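Local coordinates for putative transcriptional regulator TRANSCRIPTION REGULATOR protein (Rhizobium meliloti, PDB 5NLA) that activates transcription as an AraC-like regulator that binds cyclic di-GMP and thereby controls extracellular polysaccharide production, probably through sequence-specific DNA binding, at residues H256-P270 with V294-A306. Numbering follows the deposited sequence.
Sequences HRYIHLNLNSGDLTP and VLNYIRRRRLLQA
Arg302 reaches Leu263 because its CG stands anti to the carbonyl carbon (chi1 -82°) and the chain then runs extended from CG to NE, while Leu263, with CG anti to the backbone N, sends CD1 and CD2 against the aliphatic part of the arginine. The polar end closes on the loop after helix 251-261: Arg302 NE donates to Leu263 O at 3.2 Å, with an N-H...O angle of 154° and the oxygen near the guanidinium plane, and NH2 adds a weak bond to the same oxygen. Ser265 O also lies at the guanidinium edge, 3.2 Å from Arg302 NH2. An alanine in place of Arg302 would remove this reach and is likely to leave Leu263 O without its two donors and Leu263 CD1 less well covered. One turn on, Gln305 NE2 donates to Asn264 OD1 at 2.6 Å, in the plane of the asparagine carbonyl and on a lone pair, and Asn264 ND2 returns a weak bond to Gln305 OE1. Toward the N-terminal end of helix 294-306 the contact turns apolar: Leu268 CD2 rests 3.8 Å from Ile298 CD1, Ile259 CD1 4.0 Å from Tyr297 CD2, and Pro270 CG 3.6 Å from Val294 CG1. Tyr297 OH sits over one face of the His256 ring, 3.3 Å from CD2, and His256 ND1 is hydrogen-bonded to Asp122. Ile273 and Phe288 also touch Ile259 and Val294. Segment 256-261 and helix 294-306 run at 43° to each other, with helices 270-275 and 281-288 between them in sequence, consistent with the first helix-turn-helix subdomain of an AraC-family DNA-binding domain.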
# COMPACT_ATOMS: atom_id res chain seq x y z
N HIS A 256 -3.05 2.42 -13.97
CA HIS A 256 -3.27 0.99 -13.73
C HIS A 256 -4.74 0.57 -13.91
O HIS A 256 -5.01 -0.55 -14.37
CB HIS A 256 -2.77 0.57 -12.34
CG HIS A 256 -1.30 0.31 -12.27
ND1 HIS A 256 -0.61 0.30 -11.08
CD2 HIS A 256 -0.38 0.05 -13.23
CE1 HIS A 256 0.66 0.04 -11.31
NE2 HIS A 256 0.83 -0.12 -12.60
N ARG A 257 -5.66 1.47 -13.57
CA ARG A 257 -7.10 1.24 -13.75
C ARG A 257 -7.48 1.30 -15.22
O ARG A 257 -8.16 0.40 -15.73
CB ARG A 257 -7.93 2.26 -12.98
CG ARG A 257 -9.43 1.95 -12.99
CD ARG A 257 -10.24 2.94 -12.19
NE ARG A 257 -10.06 4.31 -12.66
CZ ARG A 257 -10.51 5.40 -12.04
NH1 ARG A 257 -11.19 5.29 -10.90
NH2 ARG A 257 -10.28 6.61 -12.54
N TYR A 258 -7.06 2.38 -15.89
CA TYR A 258 -7.33 2.53 -17.32
C TYR A 258 -6.91 1.26 -18.04
O TYR A 258 -7.71 0.64 -18.72
CB TYR A 258 -6.61 3.74 -17.89
CG TYR A 258 -6.98 3.98 -19.33
CD1 TYR A 258 -8.12 4.70 -19.66
CD2 TYR A 258 -6.21 3.44 -20.36
CE1 TYR A 258 -8.49 4.89 -20.98
CE2 TYR A 258 -6.57 3.63 -21.69
CZ TYR A 258 -7.70 4.35 -22.00
OH TYR A 258 -8.04 4.52 -23.34
N ILE A 259 -5.66 0.85 -17.85
CA ILE A 259 -5.13 -0.38 -18.43
C ILE A 259 -5.99 -1.59 -18.10
O ILE A 259 -6.29 -2.38 -18.98
CB ILE A 259 -3.66 -0.63 -18.02
CG1 ILE A 259 -2.74 0.30 -18.81
CG2 ILE A 259 -3.23 -2.09 -18.24
CD1 ILE A 259 -1.33 0.40 -18.27
N HIS A 260 -6.38 -1.74 -16.83
CA HIS A 260 -7.21 -2.88 -16.41
C HIS A 260 -8.53 -2.92 -17.17
O HIS A 260 -8.94 -3.99 -17.64
CB HIS A 260 -7.48 -2.85 -14.90
CG HIS A 260 -8.37 -3.95 -14.41
ND1 HIS A 260 -7.88 -5.15 -13.94
CD2 HIS A 260 -9.72 -4.04 -14.33
CE1 HIS A 260 -8.90 -5.92 -13.59
NE2 HIS A 260 -10.02 -5.27 -13.81
N LEU A 261 -9.19 -1.76 -17.29
CA LEU A 261 -10.47 -1.67 -17.99
C LEU A 261 -10.37 -1.89 -19.51
O LEU A 261 -11.24 -2.54 -20.10
CB LEU A 261 -11.14 -0.32 -17.71
CG LEU A 261 -11.55 -0.04 -16.27
CD1 LEU A 261 -12.18 1.33 -16.16
CD2 LEU A 261 -12.49 -1.11 -15.73
N ASN A 262 -9.31 -1.37 -20.12
CA ASN A 262 -9.17 -1.37 -21.57
C ASN A 262 -8.05 -2.31 -22.04
O ASN A 262 -7.39 -2.04 -23.06
CB ASN A 262 -8.92 0.06 -22.03
CG ASN A 262 -9.87 1.04 -21.37
OD1 ASN A 262 -11.09 0.93 -21.51
ND2 ASN A 262 -9.32 2.00 -20.63
N LEU A 263 -7.87 -3.42 -21.33
CA LEU A 263 -6.79 -4.36 -21.60
C LEU A 263 -7.03 -5.08 -22.93
O LEU A 263 -6.11 -5.24 -23.74
CB LEU A 263 -6.67 -5.37 -20.45
CG LEU A 263 -5.47 -6.31 -20.33
CD1 LEU A 263 -5.57 -7.48 -21.31
CD2 LEU A 263 -4.14 -5.58 -20.51
N ASN A 264 -8.28 -5.49 -23.15
CA ASN A 264 -8.68 -6.23 -24.35
C ASN A 264 -8.91 -5.34 -25.57
O ASN A 264 -9.04 -5.84 -26.68
CB ASN A 264 -9.93 -7.04 -24.04
CG ASN A 264 -9.70 -8.04 -22.93
OD1 ASN A 264 -9.95 -7.75 -21.76
ND2 ASN A 264 -9.17 -9.20 -23.29
N SER A 265 -8.97 -4.02 -25.35
CA SER A 265 -8.95 -3.04 -26.44
C SER A 265 -7.57 -3.07 -27.12
O SER A 265 -6.61 -2.50 -26.61
CB SER A 265 -9.26 -1.64 -25.90
OG SER A 265 -9.15 -0.65 -26.90
N GLY A 266 -7.50 -3.73 -28.28
CA GLY A 266 -6.25 -3.87 -29.06
C GLY A 266 -5.59 -2.58 -29.53
O GLY A 266 -4.42 -2.59 -29.93
N ASP A 267 -6.34 -1.47 -29.51
CA ASP A 267 -5.80 -0.11 -29.65
C ASP A 267 -5.29 0.52 -28.32
O ASP A 267 -5.13 1.74 -28.22
CB ASP A 267 -6.84 0.81 -30.32
CG ASP A 267 -8.13 0.95 -29.51
OD1 ASP A 267 -8.07 1.33 -28.31
OD2 ASP A 267 -9.21 0.65 -30.06
N LEU A 268 -5.04 -0.31 -27.31
CA LEU A 268 -4.40 0.17 -26.10
C LEU A 268 -2.92 0.41 -26.38
O LEU A 268 -2.08 -0.48 -26.21
CB LEU A 268 -4.59 -0.82 -24.95
CG LEU A 268 -4.05 -0.39 -23.58
CD1 LEU A 268 -4.93 0.71 -23.00
CD2 LEU A 268 -3.97 -1.59 -22.65
N THR A 269 -2.63 1.61 -26.88
CA THR A 269 -1.26 2.11 -27.05
C THR A 269 -0.86 3.00 -25.87
O THR A 269 -1.70 3.34 -25.03
CB THR A 269 -1.15 2.92 -28.35
OG1 THR A 269 -2.07 4.02 -28.30
CG2 THR A 269 -1.48 2.05 -29.55
N PRO A 270 0.43 3.39 -25.78
CA PRO A 270 0.81 4.41 -24.80
C PRO A 270 0.20 5.79 -25.06
O PRO A 270 -0.02 6.53 -24.11
CB PRO A 270 2.34 4.48 -24.94
CG PRO A 270 2.73 3.17 -25.52
CD PRO A 270 1.60 2.77 -26.42
N VAL A 294 5.73 0.72 -20.15
CA VAL A 294 4.28 0.55 -20.28
C VAL A 294 3.91 -0.57 -21.25
O VAL A 294 2.91 -1.26 -21.05
CB VAL A 294 3.56 1.88 -20.68
CG1 VAL A 294 3.73 2.20 -22.16
CG2 VAL A 294 2.09 1.82 -20.31
N LEU A 295 4.71 -0.75 -22.30
CA LEU A 295 4.49 -1.82 -23.26
C LEU A 295 4.83 -3.15 -22.60
O LEU A 295 4.05 -4.09 -22.68
CB LEU A 295 5.32 -1.62 -24.54
CG LEU A 295 4.93 -0.46 -25.46
CD1 LEU A 295 5.90 -0.36 -26.62
CD2 LEU A 295 3.50 -0.59 -25.97
N ASN A 296 5.98 -3.22 -21.94
CA ASN A 296 6.37 -4.43 -21.21
C ASN A 296 5.29 -4.86 -20.22
O ASN A 296 4.98 -6.04 -20.10
CB ASN A 296 7.69 -4.18 -20.48
CG ASN A 296 8.28 -5.45 -19.88
OD1 ASN A 296 8.40 -5.58 -18.65
ND2 ASN A 296 8.65 -6.39 -20.76
N TYR A 297 4.70 -3.88 -19.54
CA TYR A 297 3.65 -4.11 -18.56
C TYR A 297 2.35 -4.63 -19.18
O TYR A 297 1.73 -5.54 -18.63
CB TYR A 297 3.37 -2.81 -17.80
CG TYR A 297 2.34 -2.94 -16.71
CD1 TYR A 297 2.69 -3.43 -15.44
CD2 TYR A 297 1.02 -2.55 -16.92
CE1 TYR A 297 1.75 -3.54 -14.43
CE2 TYR A 297 0.07 -2.66 -15.92
CZ TYR A 297 0.43 -3.15 -14.68
OH TYR A 297 -0.52 -3.26 -13.69
N ILE A 298 1.92 -4.02 -20.28
CA ILE A 298 0.70 -4.44 -20.97
C ILE A 298 0.84 -5.87 -21.52
O ILE A 298 -0.11 -6.66 -21.44
CB ILE A 298 0.29 -3.44 -22.09
CG1 ILE A 298 -0.19 -2.12 -21.47
CG2 ILE A 298 -0.81 -4.02 -22.99
CD1 ILE A 298 -0.27 -0.96 -22.44
N ARG A 299 2.01 -6.19 -22.05
CA ARG A 299 2.32 -7.55 -22.53
C ARG A 299 2.27 -8.56 -21.38
O ARG A 299 1.64 -9.61 -21.53
CB ARG A 299 3.67 -7.59 -23.27
CG ARG A 299 3.58 -7.35 -24.78
CD ARG A 299 2.86 -6.06 -25.17
NE ARG A 299 2.61 -5.99 -26.62
CZ ARG A 299 3.35 -5.33 -27.53
NH1 ARG A 299 4.44 -4.63 -27.18
NH2 ARG A 299 3.00 -5.37 -28.81
N ARG A 300 2.89 -8.25 -20.25
CA ARG A 300 2.81 -9.11 -19.06
C ARG A 300 1.38 -9.28 -18.56
O ARG A 300 0.98 -10.37 -18.17
CB ARG A 300 3.68 -8.58 -17.92
CG ARG A 300 3.67 -9.46 -16.67
CD ARG A 300 4.98 -9.40 -15.89
NE ARG A 300 4.99 -10.32 -14.75
CZ ARG A 300 5.37 -11.61 -14.77
NH1 ARG A 300 5.79 -12.21 -15.88
NH2 ARG A 300 5.33 -12.31 -13.64
N ARG A 301 0.61 -8.19 -18.58
CA ARG A 301 -0.80 -8.22 -18.18
C ARG A 301 -1.62 -9.10 -19.13
O ARG A 301 -2.32 -10.02 -18.68
CB ARG A 301 -1.39 -6.81 -18.14
CG ARG A 301 -1.17 -6.07 -16.81
CD ARG A 301 -2.11 -6.56 -15.72
NE ARG A 301 -1.51 -7.62 -14.90
CZ ARG A 301 -2.11 -8.73 -14.46
NH1 ARG A 301 -3.39 -9.02 -14.76
NH2 ARG A 301 -1.44 -9.59 -13.69
N ARG A 302 -1.51 -8.81 -20.43
CA ARG A 302 -2.16 -9.63 -21.47
C ARG A 302 -1.73 -11.09 -21.42
O ARG A 302 -2.54 -11.99 -21.71
CB ARG A 302 -1.88 -9.05 -22.87
CG ARG A 302 -2.81 -7.90 -23.25
CD ARG A 302 -2.27 -7.09 -24.41
NE ARG A 302 -3.24 -6.09 -24.89
CZ ARG A 302 -2.98 -5.13 -25.78
NH1 ARG A 302 -1.77 -5.00 -26.33
NH2 ARG A 302 -3.95 -4.29 -26.13
N LEU A 303 -0.47 -11.33 -21.05
CA LEU A 303 0.05 -12.69 -20.91
C LEU A 303 -0.70 -13.41 -19.80
O LEU A 303 -1.15 -14.54 -19.99
CB LEU A 303 1.56 -12.70 -20.65
CG LEU A 303 2.29 -14.06 -20.80
CD1 LEU A 303 3.66 -13.88 -21.45
CD2 LEU A 303 2.41 -14.81 -19.47
N LEU A 304 -1.02 -12.67 -18.75
CA LEU A 304 -1.76 -13.24 -17.66
C LEU A 304 -3.25 -13.33 -17.92
O LEU A 304 -3.91 -14.18 -17.36
CB LEU A 304 -1.46 -12.49 -16.38
CG LEU A 304 -0.12 -13.07 -15.93
CD1 LEU A 304 0.39 -12.49 -14.63
CD2 LEU A 304 -0.27 -14.57 -15.84
N GLN A 305 -3.81 -12.46 -18.74
CA GLN A 305 -5.23 -12.59 -18.98
C GLN A 305 -5.43 -13.91 -19.67
O GLN A 305 -6.35 -14.65 -19.37
CB GLN A 305 -5.76 -11.47 -19.87
CG GLN A 305 -7.27 -11.33 -19.78
CD GLN A 305 -7.83 -10.25 -20.70
OE1 GLN A 305 -7.32 -10.02 -21.79
NE2 GLN A 305 -8.88 -9.59 -20.25
N ALA A 306 -4.54 -14.22 -20.60
CA ALA A 306 -4.58 -15.46 -21.36
C ALA A 306 -4.39 -16.67 -20.48
O ALA A 306 -4.97 -17.71 -20.70
CB ALA A 306 -3.57 -15.43 -22.49